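Local coordinates for protein L-lactate dehydrogenase (Trichomonas vaginalis, PDB 4UUL) that is a lactate dehydrogenase of the type 2 malate dehydrogenase family that probably uses NADH to reduce 2-keto acids such as pyruvate, at residues 160-165 with 178-183; 188-193 with 220-225. The protein carries 1 engineered substitution. One frame throughout, in Å; residues are numbered along the deposited sequence. Where two conformers were deposited one is given.

Contact 1 (160-165 with 178-183); sequences NRAYYE and HDIIVW
Helix 156-170 packs here on strand 177-183, the strand that follows it in the alpha/beta C-terminal domain of the lactate/malate dehydrogenase fold. It meets the strand where its regular course is interrupted, at Asp179 and Ile180. Two neighbouring helix residues, Ala162 and Tyr163, make the contact, and Ile180 receives both. The methyl CD1 of Ile180 sits over the centre of the Tyr163 ring, 4.0 Å from the centroid and 9° off the ring normal. This is a CH-pi contact. Nearer the hydroxyl end of the ring, Tyr163 CE2 comes within 3.6 Å of Ile180 CB. The two side chains run past each other in opposite directions, so the ring lies along the isoleucine and brings its hydroxyl to the backbone of the same residue. In Ile180, CG1 lies anti to the carbonyl carbon (chi1 -64°) and carries CD1 over the ring. The other branch, CG2, is left to meet Ala162 CB at 3.8 Å.

The phenol end is polar. Ile180 N gives a weak hydrogen bond to Tyr163 OH, 3.4 Å long and bent to 147°. Tyr163 OH also donates to a water, with 2.6 Å between OH and the water O. That water lies in the plane of the ring, at its edge. It donates in turn to Ile180 O over 2.8 Å. The water bridge is the firmer of the two links and may help fix the position of the phenol.

Farther along the strand, Val182 N and O bond to Ser266 OG of strand 265-270 and Ser286 OG of strand 284-291. On the helix, Ala162 also touches Phe221 of helix 214-236. Arg161 forms a salt bridge to Asp58 of the second subunit, so the same helix reaches the dimer interface.

Contact 2 (188-193 with 220-225); sequences ESMVAD and TFFKKI
This is buried, apolar helix-on-sheet packing: helix 214-236 lies against strand 191-193 and the turn before it, in the C-terminal domain. Ala192 is the strand residue at its middle. Its CB points to the helix and meets two consecutive phenylalanines, Phe221 CE2 at 3.6 Å and Phe222 CD1 at 4.1 Å. It stands at the edge of the Phe222 ring, near the ring plane. The Phe221 ring keeps Ala192 O at its own edge, in plane. Over one of its faces lies Ile225 CG1, one helical turn on.

Phe222 leans toward the turn. Its CG is anti to the backbone N (chi1 -176°), which sends the ring out from the helix to the backbone carbonyls. Phe222 CE1 is 3.3 Å from Met190 O, and Phe222 CZ is 3.7 Å from Glu188 O. Both oxygens approach the ring obliquely.

Met190 has two conformers, so its side-chain contacts are less certain. In the one given, an extended chain bends at its last torsion (chi3 63°). This brings CE 4.0 Å from both Phe222 CE1 and Ile225 CG2. In that conformer the side chain is also about 4 Å from that of His186, the predicted proton acceptor, so this packing probably borders the active site.

The chemistry is mostly aliphatic and aromatic carbon, with backbone carbonyls at the rings. Ala192 O, in the Phe221 plane, may gain slightly from the weakly positive ring hydrogens. Fit between hydrocarbon surfaces, with little directional bonding, therefore holds this helix to the strand.

In the fold
Following the chain from its N terminus, helix 156-170 leads into strand 177-183, and contact 1 closes that short loop. The chain then passes His186 to strand 191-193, pairs it antiparallel with 177-183, and goes on through two more strands of the sheet before helix 214-236. Contact 2 closes this longer loop. The two loops follow in series, neither nested nor crossed. Their centres are 10 Å apart and they meet directly. Trp183 N probably bonds to Val191 O between the strands, Val182 packs on Met190, and Glu165 forms a salt bridge with Lys224 between the helices. Together the contacts set two helices against neighbouring strands of one antiparallel sheet.

Contact 1 (160-165 with 178-183)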
# COMPACT_ATOMS: atom_id res chain seq x y z
N ASN B 160 7.13 15.60 -4.88
CA ASN B 160 6.62 14.63 -5.84
C ASN B 160 5.53 15.25 -6.70
O ASN B 160 5.52 15.03 -7.93
CB ASN B 160 6.17 13.33 -5.15
CG ASN B 160 7.33 12.51 -4.67
OD1 ASN B 160 8.44 12.60 -5.20
ND2 ASN B 160 7.08 11.67 -3.70
N ARG B 161 4.62 16.00 -6.09
CA ARG B 161 3.60 16.70 -6.85
C ARG B 161 4.23 17.60 -7.89
O ARG B 161 3.76 17.70 -9.03
CB ARG B 161 2.69 17.52 -5.97
CG ARG B 161 1.72 16.71 -5.19
CD ARG B 161 0.99 17.51 -4.17
NE ARG B 161 -0.08 16.77 -3.53
CZ ARG B 161 -0.63 17.08 -2.38
NH1 ARG B 161 -0.13 18.12 -1.67
NH2 ARG B 161 -1.60 16.32 -1.94
N ALA B 162 5.25 18.35 -7.46
CA ALA B 162 5.89 19.31 -8.35
C ALA B 162 6.60 18.64 -9.50
O ALA B 162 6.52 19.10 -10.65
CB ALA B 162 6.86 20.17 -7.56
N TYR B 163 7.26 17.51 -9.23
CA TYR B 163 7.91 16.79 -10.31
C TYR B 163 6.92 16.29 -11.36
O TYR B 163 7.18 16.43 -12.56
CB TYR B 163 8.72 15.59 -9.78
CG TYR B 163 10.19 15.89 -9.53
CD1 TYR B 163 11.15 15.74 -10.52
CD2 TYR B 163 10.63 16.34 -8.29
CE1 TYR B 163 12.47 16.03 -10.28
CE2 TYR B 163 11.96 16.63 -8.02
CZ TYR B 163 12.88 16.46 -9.04
OH TYR B 163 14.21 16.74 -8.83
N TYR B 164 5.82 15.72 -10.93
CA TYR B 164 4.89 15.22 -11.92
C TYR B 164 4.32 16.37 -12.75
O TYR B 164 4.20 16.28 -13.97
CB TYR B 164 3.81 14.42 -11.23
CG TYR B 164 3.10 13.55 -12.29
CD1 TYR B 164 2.05 14.06 -13.02
CD2 TYR B 164 3.52 12.21 -12.55
CE1 TYR B 164 1.38 13.33 -13.99
CE2 TYR B 164 2.86 11.44 -13.54
CZ TYR B 164 1.82 12.00 -14.25
OH TYR B 164 1.19 11.23 -15.17
N GLU B 165 4.01 17.49 -12.10
CA GLU B 165 3.42 18.60 -12.81
C GLU B 165 4.38 19.13 -13.86
O GLU B 165 4.01 19.40 -14.98
CB GLU B 165 3.01 19.68 -11.81
CG GLU B 165 2.70 21.02 -12.38
CD GLU B 165 1.51 21.02 -13.35
OE1 GLU B 165 0.68 20.08 -13.31
OE2 GLU B 165 1.41 21.96 -14.17
N HIS B 178 15.21 17.40 -13.03
CA HIS B 178 16.20 17.38 -11.97
C HIS B 178 16.15 18.66 -11.16
O HIS B 178 15.95 19.73 -11.72
CB HIS B 178 17.60 17.26 -12.59
CG HIS B 178 17.74 16.07 -13.47
ND1 HIS B 178 18.02 14.81 -13.00
CD2 HIS B 178 17.59 15.95 -14.81
CE1 HIS B 178 18.06 13.96 -14.02
NE2 HIS B 178 17.80 14.63 -15.13
N ASP B 179 16.38 18.52 -9.87
CA ASP B 179 16.66 19.65 -8.98
C ASP B 179 15.50 20.60 -8.78
O ASP B 179 15.71 21.80 -8.56
CB ASP B 179 17.92 20.41 -9.42
CG ASP B 179 19.15 19.55 -9.34
OD1 ASP B 179 19.23 18.67 -8.46
OD2 ASP B 179 20.03 19.74 -10.20
N ILE B 180 14.29 20.09 -8.76
CA ILE B 180 13.14 20.81 -8.18
C ILE B 180 13.24 20.73 -6.65
O ILE B 180 13.53 19.67 -6.11
CB ILE B 180 11.81 20.22 -8.66
CG1 ILE B 180 11.67 20.41 -10.17
CG2 ILE B 180 10.64 20.81 -7.88
CD1 ILE B 180 10.42 19.76 -10.74
N ILE B 181 12.99 21.85 -5.96
CA ILE B 181 13.14 21.87 -4.52
C ILE B 181 11.92 22.54 -3.89
O ILE B 181 11.43 23.54 -4.42
CB ILE B 181 14.38 22.69 -4.10
CG1 ILE B 181 15.62 22.19 -4.84
CG2 ILE B 181 14.54 22.68 -2.58
CD1 ILE B 181 16.76 23.18 -4.74
N VAL B 182 11.48 22.01 -2.75
CA VAL B 182 10.46 22.66 -1.96
C VAL B 182 11.14 23.17 -0.69
O VAL B 182 11.75 22.38 0.04
CB VAL B 182 9.32 21.67 -1.61
CG1 VAL B 182 8.48 22.27 -0.61
CG2 VAL B 182 8.59 21.32 -2.88
N TRP B 183 11.14 24.49 -0.49
CA TRP B 183 11.85 25.07 0.64
C TRP B 183 10.88 25.62 1.70
O TRP B 183 9.80 26.12 1.35
CB TRP B 183 12.71 26.28 0.22
CG TRP B 183 13.70 26.15 -0.88
CD1 TRP B 183 13.45 26.16 -2.22
CD2 TRP B 183 15.12 26.16 -0.74
NE1 TRP B 183 14.63 26.16 -2.93
CE2 TRP B 183 15.68 26.16 -2.04
CE3 TRP B 183 15.99 26.14 0.36
CZ2 TRP B 183 17.05 26.18 -2.26
CZ3 TRP B 183 17.36 26.22 0.14
CH2 TRP B 183 17.86 26.22 -1.16
O HOH W 1 15.07 17.37 -6.45

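Contact 2 (188-193 with 220-225)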
# COMPACT_ATOMS: atom_id res chain seq x y z
N GLU B 188 0.81 28.51 2.98
CA GLU B 188 0.87 29.54 2.00
C GLU B 188 2.27 29.95 1.68
O GLU B 188 2.49 30.39 0.58
CB GLU B 188 0.03 30.75 2.48
CG GLU B 188 -1.48 30.48 2.53
CD GLU B 188 -2.29 31.69 2.93
OE1 GLU B 188 -1.70 32.77 3.18
OE2 GLU B 188 -3.53 31.57 3.00
N SER B 189 3.23 29.86 2.62
CA SER B 189 4.54 30.39 2.37
C SER B 189 5.52 29.42 1.72
O SER B 189 6.65 29.76 1.45
CB SER B 189 5.18 30.98 3.63
OG SER B 189 5.62 29.98 4.49
N MET B 190 5.13 28.16 1.51
CA MET B 190 6.02 27.16 0.93
C MET B 190 6.58 27.67 -0.38
O MET B 190 5.88 28.29 -1.19
CB MET B 190 5.25 25.92 0.64
CG MET B 190 6.04 24.69 0.35
SD MET B 190 5.03 23.22 0.06
CE MET B 190 4.11 23.67 -1.40
N VAL B 191 7.85 27.37 -0.62
CA VAL B 191 8.53 27.83 -1.82
C VAL B 191 8.73 26.62 -2.76
O VAL B 191 9.59 25.77 -2.50
CB VAL B 191 9.90 28.46 -1.49
CG1 VAL B 191 10.44 29.06 -2.78
CG2 VAL B 191 9.77 29.51 -0.41
N ALA B 192 7.96 26.56 -3.84
CA ALA B 192 8.12 25.51 -4.86
C ALA B 192 9.06 26.12 -5.92
O ALA B 192 8.65 26.89 -6.80
CB ALA B 192 6.77 25.10 -5.43
N ASP B 193 10.33 25.82 -5.77
CA ASP B 193 11.40 26.45 -6.52
C ASP B 193 11.77 25.66 -7.77
O ASP B 193 12.17 24.48 -7.68
CB ASP B 193 12.61 26.53 -5.60
CG ASP B 193 13.87 27.12 -6.25
OD1 ASP B 193 13.75 27.88 -7.22
OD2 ASP B 193 14.97 26.81 -5.73
N THR B 220 1.00 30.32 -12.07
CA THR B 220 0.15 29.15 -12.27
C THR B 220 0.67 27.90 -11.55
O THR B 220 -0.12 27.16 -10.92
CB THR B 220 0.08 28.77 -13.75
OG1 THR B 220 -0.39 29.88 -14.51
CG2 THR B 220 -0.86 27.56 -13.94
N PHE B 221 1.97 27.64 -11.66
CA PHE B 221 2.53 26.41 -11.14
C PHE B 221 2.25 26.30 -9.64
O PHE B 221 1.70 25.30 -9.19
CB PHE B 221 4.01 26.34 -11.49
CG PHE B 221 4.77 25.33 -10.71
CD1 PHE B 221 4.68 23.99 -11.01
CD2 PHE B 221 5.61 25.75 -9.72
CE1 PHE B 221 5.41 23.07 -10.26
CE2 PHE B 221 6.34 24.86 -9.01
CZ PHE B 221 6.22 23.53 -9.24
N PHE B 222 2.54 27.34 -8.86
CA PHE B 222 2.31 27.24 -7.40
C PHE B 222 0.82 27.12 -7.08
O PHE B 222 0.42 26.46 -6.09
CB PHE B 222 2.92 28.42 -6.63
CG PHE B 222 2.77 28.30 -5.12
CD1 PHE B 222 3.50 27.37 -4.42
CD2 PHE B 222 1.91 29.14 -4.43
CE1 PHE B 222 3.39 27.27 -3.04
CE2 PHE B 222 1.80 29.04 -3.05
CZ PHE B 222 2.54 28.09 -2.37
N LYS B 223 -0.02 27.73 -7.89
CA LYS B 223 -1.45 27.61 -7.68
C LYS B 223 -1.88 26.16 -7.85
O LYS B 223 -2.69 25.66 -7.07
CB LYS B 223 -2.22 28.50 -8.63
CG LYS B 223 -2.15 29.96 -8.22
CD LYS B 223 -2.92 30.82 -9.19
CE LYS B 223 -2.83 32.28 -8.83
NZ LYS B 223 -3.53 33.08 -9.85
N LYS B 224 -1.36 25.49 -8.87
CA LYS B 224 -1.73 24.11 -9.11
C LYS B 224 -1.27 23.26 -7.94
O LYS B 224 -2.05 22.46 -7.41
CB LYS B 224 -1.10 23.60 -10.40
CG LYS B 224 -1.71 24.24 -11.63
CD LYS B 224 -0.98 23.83 -12.90
CE LYS B 224 -1.74 22.81 -13.70
NZ LYS B 224 -1.10 22.61 -15.05
N ILE B 225 -0.00 23.42 -7.56
CA ILE B 225 0.59 22.73 -6.38
C ILE B 225 -0.13 23.11 -5.07
O ILE B 225 -0.34 22.24 -4.21
CB ILE B 225 2.13 23.12 -6.20
CG1 ILE B 225 2.96 22.68 -7.40
CG2 ILE B 225 2.72 22.55 -4.94
CD1 ILE B 225 2.76 21.26 -7.80